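Local coordinates for uncharacterized protein lp_2664 (Lactobacillus plantarum WCFS1, PDB 2PJQ) that is of unknown function but carries an HD domain and is probably a metal-dependent phosphohydrolase, like many relatives, at residues B[150-160]-B[172-181]. Numbering follows the deposited sequence.
Sequences EKIYDPAIAPR and PGTAINHFYE
The N-terminus of helix 175-183 is wrapped by the loop that follows helix 134-148 in this all-helical HD-domain protein, and two backbone bonds document the docking of K151 and I152 on A175 and I176. A175 N donates to K151 O over 2.7 Å, and I176 N reaches I152 O at 3.0 Å; two amides following T174 are thereby given acceptors by the loop. Next to them, Y153 lays CD1 obliquely against I176 CB (3.8 Å), and its ring meets W217 of helix 204-219 edge-to-face. The loop then turns at D154 to I157 and comes back past N177 and Y180, where P159 packs CB against Y180 CB at 3.8 Å and sets CD 3.3 Å from N177 OD1. Beyond it, R160 bends at chi2 and chi3 (115° and 104°), which brings its guanidinium back to the E181 carboxylate. A glutamine at E181 would probably leave R160 without its charged mate here, its guanidinium held less firmly beside the weak bond from NH2 to Q171 O. The two planes stand 81° apart, consistent with a one-nitrogen bridge rather than a paired, in-plane one: R160 NH1 to E181 OE1, 3.1 Å.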
ATOM      1  N   GLU B 150       3.567  -2.019   9.338  1.00 20.60           N
ATOM      2  CA  GLU B 150       2.984  -3.341   9.521  1.00 21.15           C
ATOM      3  C   GLU B 150       3.598  -4.346   8.557  1.00 21.08           C
ATOM      4  O   GLU B 150       4.267  -3.973   7.605  1.00 21.05           O
ATOM      5  CB  GLU B 150       1.492  -3.237   9.252  1.00 28.93           C
ATOM      6  CG  GLU B 150       0.584  -4.117  10.064  1.00 31.92           C
ATOM      7  CD  GLU B 150      -0.861  -3.880   9.681  1.00 34.99           C
ATOM      8  OE1 GLU B 150      -1.239  -4.286   8.559  1.00 35.51           O
ATOM      9  OE2 GLU B 150      -1.606  -3.269  10.483  1.00 35.45           O
ATOM     10  N   LYS B 151       3.353  -5.625   8.802  1.00 24.53           N
ATOM     11  CA  LYS B 151       3.866  -6.686   7.942  1.00 26.09           C
ATOM     12  C   LYS B 151       2.836  -7.014   6.840  1.00 26.84           C
ATOM     13  O   LYS B 151       1.627  -7.055   7.092  1.00 27.45           O
ATOM     14  CB  LYS B 151       4.146  -7.915   8.797  1.00 28.58           C
ATOM     15  CG  LYS B 151       4.985  -8.991   8.134  1.00 32.12           C
ATOM     16  CD  LYS B 151       5.210 -10.140   9.104  1.00 35.39           C
ATOM     17  CE  LYS B 151       5.904  -9.664  10.377  1.00 36.41           C
ATOM     18  NZ  LYS B 151       5.905 -10.720  11.426  1.00 38.17           N
ATOM     19  N   ILE B 152       3.302  -7.266   5.622  1.00 25.69           N
ATOM     20  CA  ILE B 152       2.369  -7.541   4.537  1.00 27.35           C
ATOM     21  C   ILE B 152       1.752  -8.926   4.567  1.00 27.87           C
ATOM     22  O   ILE B 152       0.572  -9.082   4.270  1.00 29.33           O
ATOM     23  CB  ILE B 152       3.025  -7.357   3.143  1.00 26.89           C
ATOM     24  CG1 ILE B 152       3.752  -6.016   3.072  1.00 27.82           C
ATOM     25  CG2 ILE B 152       1.949  -7.383   2.054  1.00 25.33           C
ATOM     26  CD1 ILE B 152       4.574  -5.829   1.813  1.00 28.42           C
ATOM     27  N   TYR B 153       2.547  -9.925   4.925  1.00 28.67           N
ATOM     28  CA  TYR B 153       2.078 -11.303   4.947  1.00 28.73           C
ATOM     29  C   TYR B 153       3.058 -12.174   5.715  1.00 30.03           C
ATOM     30  O   TYR B 153       4.226 -11.824   5.842  1.00 31.43           O
ATOM     31  CB  TYR B 153       1.965 -11.802   3.512  1.00 28.51           C
ATOM     32  CG  TYR B 153       1.498 -13.225   3.362  1.00 27.69           C
ATOM     33  CD1 TYR B 153       0.244 -13.616   3.816  1.00 26.78           C
ATOM     34  CD2 TYR B 153       2.293 -14.168   2.719  1.00 27.80           C
ATOM     35  CE1 TYR B 153      -0.214 -14.909   3.629  1.00 26.79           C
ATOM     36  CE2 TYR B 153       1.848 -15.466   2.524  1.00 27.75           C
ATOM     37  CZ  TYR B 153       0.589 -15.830   2.981  1.00 27.86           C
ATOM     38  OH  TYR B 153       0.134 -17.114   2.774  1.00 27.47           O
ATOM     39  N   ASP B 154       2.587 -13.311   6.217  1.00 33.37           N
ATOM     40  CA  ASP B 154       3.433 -14.236   6.979  1.00 34.07           C
ATOM     41  C   ASP B 154       2.701 -15.577   6.987  1.00 33.04           C
ATOM     42  O   ASP B 154       1.906 -15.836   7.883  1.00 33.78           O
ATOM     43  CB  ASP B 154       3.597 -13.722   8.422  1.00 35.10           C
ATOM     44  CG  ASP B 154       4.817 -14.316   9.144  1.00 36.74           C
ATOM     45  OD1 ASP B 154       5.088 -15.527   8.995  1.00 38.43           O
ATOM     46  OD2 ASP B 154       5.495 -13.564   9.885  1.00 36.40           O
ATOM     47  N   PRO B 155       2.953 -16.445   5.992  1.00 30.00           N
ATOM     48  CA  PRO B 155       2.266 -17.745   5.957  1.00 30.79           C
ATOM     49  C   PRO B 155       2.176 -18.440   7.309  1.00 30.18           C
ATOM     50  O   PRO B 155       1.256 -19.220   7.561  1.00 29.86           O
ATOM     51  CB  PRO B 155       3.070 -18.546   4.925  1.00 29.74           C
ATOM     52  CG  PRO B 155       4.380 -17.830   4.837  1.00 29.36           C
ATOM     53  CD  PRO B 155       3.992 -16.387   4.953  1.00 30.05           C
ATOM     54  N   ALA B 156       3.133 -18.132   8.175  1.00 30.92           N
ATOM     55  CA  ALA B 156       3.199 -18.708   9.506  1.00 31.27           C
ATOM     56  C   ALA B 156       2.058 -18.155  10.343  1.00 32.48           C
ATOM     57  O   ALA B 156       1.440 -18.869  11.134  1.00 33.42           O
ATOM     58  CB  ALA B 156       4.532 -18.368  10.141  1.00 30.58           C
ATOM     59  N   ILE B 157       1.787 -16.869  10.164  1.00 33.27           N
ATOM     60  CA  ILE B 157       0.714 -16.208  10.884  1.00 33.81           C
ATOM     61  C   ILE B 157      -0.565 -16.359  10.079  1.00 35.20           C
ATOM     62  O   ILE B 157      -0.613 -16.007   8.901  1.00 33.71           O
ATOM     63  CB  ILE B 157       1.001 -14.722  11.055  1.00 32.25           C
ATOM     64  CG1 ILE B 157       2.436 -14.534  11.535  1.00 33.48           C
ATOM     65  CG2 ILE B 157       0.013 -14.119  12.031  1.00 30.48           C
ATOM     66  CD1 ILE B 157       2.845 -13.087  11.713  1.00 35.82           C
ATOM     67  N   ALA B 158      -1.601 -16.891  10.711  1.00 36.49           N
ATOM     68  CA  ALA B 158      -2.867 -17.069  10.026  1.00 37.30           C
ATOM     69  C   ALA B 158      -3.876 -16.101  10.612  1.00 37.34           C
ATOM     70  O   ALA B 158      -3.778 -15.715  11.776  1.00 37.38           O
ATOM     71  CB  ALA B 158      -3.360 -18.509  10.167  1.00 38.74           C
ATOM     72  N   PRO B 159      -4.856 -15.689   9.804  1.00 38.33           N
ATOM     73  CA  PRO B 159      -5.905 -14.754  10.211  1.00 40.50           C
ATOM     74  C   PRO B 159      -6.693 -15.149  11.448  1.00 42.07           C
ATOM     75  O   PRO B 159      -7.267 -16.239  11.511  1.00 41.35           O
ATOM     76  CB  PRO B 159      -6.780 -14.650   8.960  1.00 40.61           C
ATOM     77  CG  PRO B 159      -6.515 -15.935   8.233  1.00 40.17           C
ATOM     78  CD  PRO B 159      -5.046 -16.113   8.408  1.00 40.32           C
ATOM     79  N   ARG B 160      -6.705 -14.247  12.430  1.00 42.73           N
ATOM     80  CA  ARG B 160      -7.422 -14.454  13.678  1.00 44.81           C
ATOM     81  C   ARG B 160      -8.867 -14.746  13.321  1.00 48.03           C
ATOM     82  O   ARG B 160      -9.285 -14.511  12.192  1.00 47.42           O
ATOM     83  CB  ARG B 160      -7.344 -13.204  14.553  1.00 43.51           C
ATOM     84  CG  ARG B 160      -5.935 -12.853  15.003  1.00 42.51           C
ATOM     85  CD  ARG B 160      -5.454 -11.532  14.424  1.00 39.67           C
ATOM     86  NE  ARG B 160      -5.495 -10.457  15.409  1.00 37.93           N
ATOM     87  CZ  ARG B 160      -5.182  -9.190  15.147  1.00 37.69           C
ATOM     88  NH1 ARG B 160      -4.804  -8.831  13.924  1.00 36.31           N
ATOM     89  NH2 ARG B 160      -5.251  -8.278  16.104  1.00 34.72           N
ATOM     90  N   PRO B 172      -1.213  -5.966  16.275  1.00 61.81           N
ATOM     91  CA  PRO B 172      -1.082  -5.808  14.822  1.00 58.04           C
ATOM     92  C   PRO B 172      -1.057  -7.135  14.069  1.00 54.46           C
ATOM     93  O   PRO B 172      -0.402  -8.090  14.497  1.00 54.62           O
ATOM     94  CB  PRO B 172       0.240  -5.054  14.672  1.00 58.87           C
ATOM     95  CG  PRO B 172       0.361  -4.313  15.968  1.00 60.11           C
ATOM     96  CD  PRO B 172      -0.059  -5.363  16.957  1.00 61.57           C
ATOM     97  N   GLY B 173      -1.773  -7.190  12.951  1.00 47.38           N
ATOM     98  CA  GLY B 173      -1.798  -8.402  12.156  1.00 42.10           C
ATOM     99  C   GLY B 173      -1.045  -8.156  10.870  1.00 37.02           C
ATOM    100  O   GLY B 173      -0.291  -7.193  10.774  1.00 37.80           O
ATOM    101  N   THR B 174      -1.224  -9.017   9.880  1.00 32.36           N
ATOM    102  CA  THR B 174      -0.546  -8.799   8.611  1.00 29.09           C
ATOM    103  C   THR B 174      -1.533  -8.106   7.669  1.00 27.43           C
ATOM    104  O   THR B 174      -2.749  -8.180   7.859  1.00 26.43           O
ATOM    105  CB  THR B 174      -0.077 -10.119   7.988  1.00 28.76           C
ATOM    106  OG1 THR B 174      -1.209 -10.856   7.513  1.00 26.93           O
ATOM    107  CG2 THR B 174       0.657 -10.950   9.016  1.00 27.41           C
ATOM    108  N   ALA B 175      -1.007  -7.425   6.661  1.00 24.57           N
ATOM    109  CA  ALA B 175      -1.847  -6.711   5.719  1.00 21.16           C
ATOM    110  C   ALA B 175      -2.845  -7.632   5.047  1.00 21.20           C
ATOM    111  O   ALA B 175      -4.027  -7.313   4.947  1.00 21.41           O
ATOM    112  CB  ALA B 175      -0.986  -6.045   4.685  1.00 23.39           C
ATOM    113  N   ILE B 176      -2.373  -8.775   4.568  1.00 22.64           N
ATOM    114  CA  ILE B 176      -3.264  -9.712   3.908  1.00 22.18           C
ATOM    115  C   ILE B 176      -4.349 -10.174   4.874  1.00 21.94           C
ATOM    116  O   ILE B 176      -5.528 -10.176   4.525  1.00 23.72           O
ATOM    117  CB  ILE B 176      -2.500 -10.953   3.380  1.00 24.47           C
ATOM    118  CG1 ILE B 176      -1.523 -10.545   2.271  1.00 23.94           C
ATOM    119  CG2 ILE B 176      -3.489 -11.980   2.834  1.00 26.14           C
ATOM    120  CD1 ILE B 176      -2.188 -10.139   0.961  1.00 23.84           C
ATOM    121  N   ASN B 177      -3.963 -10.553   6.089  1.00 19.71           N
ATOM    122  CA  ASN B 177      -4.932 -11.027   7.071  1.00 19.60           C
ATOM    123  C   ASN B 177      -6.107 -10.064   7.282  1.00 20.75           C
ATOM    124  O   ASN B 177      -7.196 -10.468   7.712  1.00 21.70           O
ATOM    125  CB  ASN B 177      -4.251 -11.295   8.418  1.00 20.79           C
ATOM    126  CG  ASN B 177      -3.321 -12.506   8.392  1.00 22.04           C
ATOM    127  OD1 ASN B 177      -3.429 -13.392   7.535  1.00 22.39           O
ATOM    128  ND2 ASN B 177      -2.412 -12.557   9.355  1.00 22.95           N
ATOM    129  N   HIS B 178      -5.890  -8.789   6.972  1.00 19.30           N
ATOM    130  CA  HIS B 178      -6.933  -7.792   7.139  1.00 17.07           C
ATOM    131  C   HIS B 178      -8.113  -8.043   6.211  1.00 14.95           C
ATOM    132  O   HIS B 178      -9.255  -7.787   6.580  1.00 13.84           O
ATOM    133  CB  HIS B 178      -6.372  -6.385   6.917  1.00 21.65           C
ATOM    134  CG  HIS B 178      -7.212  -5.313   7.532  1.00 24.52           C
ATOM    135  ND1 HIS B 178      -7.772  -5.444   8.787  1.00 24.24           N
ATOM    136  CD2 HIS B 178      -7.612  -4.108   7.065  1.00 25.95           C
ATOM    137  CE1 HIS B 178      -8.484  -4.368   9.063  1.00 25.39           C
ATOM    138  NE2 HIS B 178      -8.405  -3.542   8.035  1.00 26.29           N
ATOM    139  N   PHE B 179      -7.847  -8.535   5.004  1.00 15.96           N
ATOM    140  CA  PHE B 179      -8.937  -8.822   4.079  1.00 15.08           C
ATOM    141  C   PHE B 179      -9.742  -9.954   4.695  1.00 16.04           C
ATOM    142  O   PHE B 179     -10.950  -9.846   4.856  1.00 16.31           O
ATOM    143  CB  PHE B 179      -8.416  -9.234   2.696  1.00  7.46           C
ATOM    144  CG  PHE B 179      -7.733  -8.127   1.955  1.00  4.23           C
ATOM    145  CD1 PHE B 179      -6.443  -7.747   2.284  1.00  5.67           C
ATOM    146  CD2 PHE B 179      -8.395  -7.425   0.972  1.00  3.63           C
ATOM    147  CE1 PHE B 179      -5.821  -6.675   1.638  1.00  3.19           C
ATOM    148  CE2 PHE B 179      -7.779  -6.349   0.323  1.00  2.82           C
ATOM    149  CZ  PHE B 179      -6.493  -5.979   0.662  1.00  1.00           C
ATOM    150  N   TYR B 180      -9.057 -11.028   5.065  1.00 17.48           N
ATOM    151  CA  TYR B 180      -9.719 -12.173   5.671  1.00 17.89           C
ATOM    152  C   TYR B 180     -10.430 -11.780   6.949  1.00 18.13           C
ATOM    153  O   TYR B 180     -11.604 -12.098   7.132  1.00 17.83           O
ATOM    154  CB  TYR B 180      -8.706 -13.280   5.978  1.00 19.69           C
ATOM    155  CG  TYR B 180      -8.260 -14.060   4.761  1.00 20.39           C
ATOM    156  CD1 TYR B 180      -9.186 -14.752   3.982  1.00 18.91           C
ATOM    157  CD2 TYR B 180      -6.916 -14.069   4.360  1.00 20.60           C
ATOM    158  CE1 TYR B 180      -8.792 -15.428   2.827  1.00 20.16           C
ATOM    159  CE2 TYR B 180      -6.512 -14.745   3.205  1.00 19.66           C
ATOM    160  CZ  TYR B 180      -7.458 -15.414   2.444  1.00 19.57           C
ATOM    161  OH  TYR B 180      -7.089 -16.020   1.267  1.00 21.97           O
ATOM    162  N   GLU B 181      -9.709 -11.081   7.821  1.00 17.02           N
ATOM    163  CA  GLU B 181     -10.223 -10.643   9.118  1.00 18.83           C
ATOM    164  C   GLU B 181     -11.309  -9.571   9.102  1.00 19.23           C
ATOM    165  O   GLU B 181     -12.133  -9.502  10.022  1.00 18.59           O
ATOM    166  CB  GLU B 181      -9.065 -10.133   9.981  1.00 24.58           C
ATOM    167  CG  GLU B 181      -8.093 -11.207  10.392  1.00 30.38           C
ATOM    168  CD  GLU B 181      -6.891 -10.662  11.125  1.00 33.38           C
ATOM    169  OE1 GLU B 181      -7.048  -9.732  11.946  1.00 37.38           O
ATOM    170  OE2 GLU B 181      -5.781 -11.181  10.893  1.00 36.27           O
TER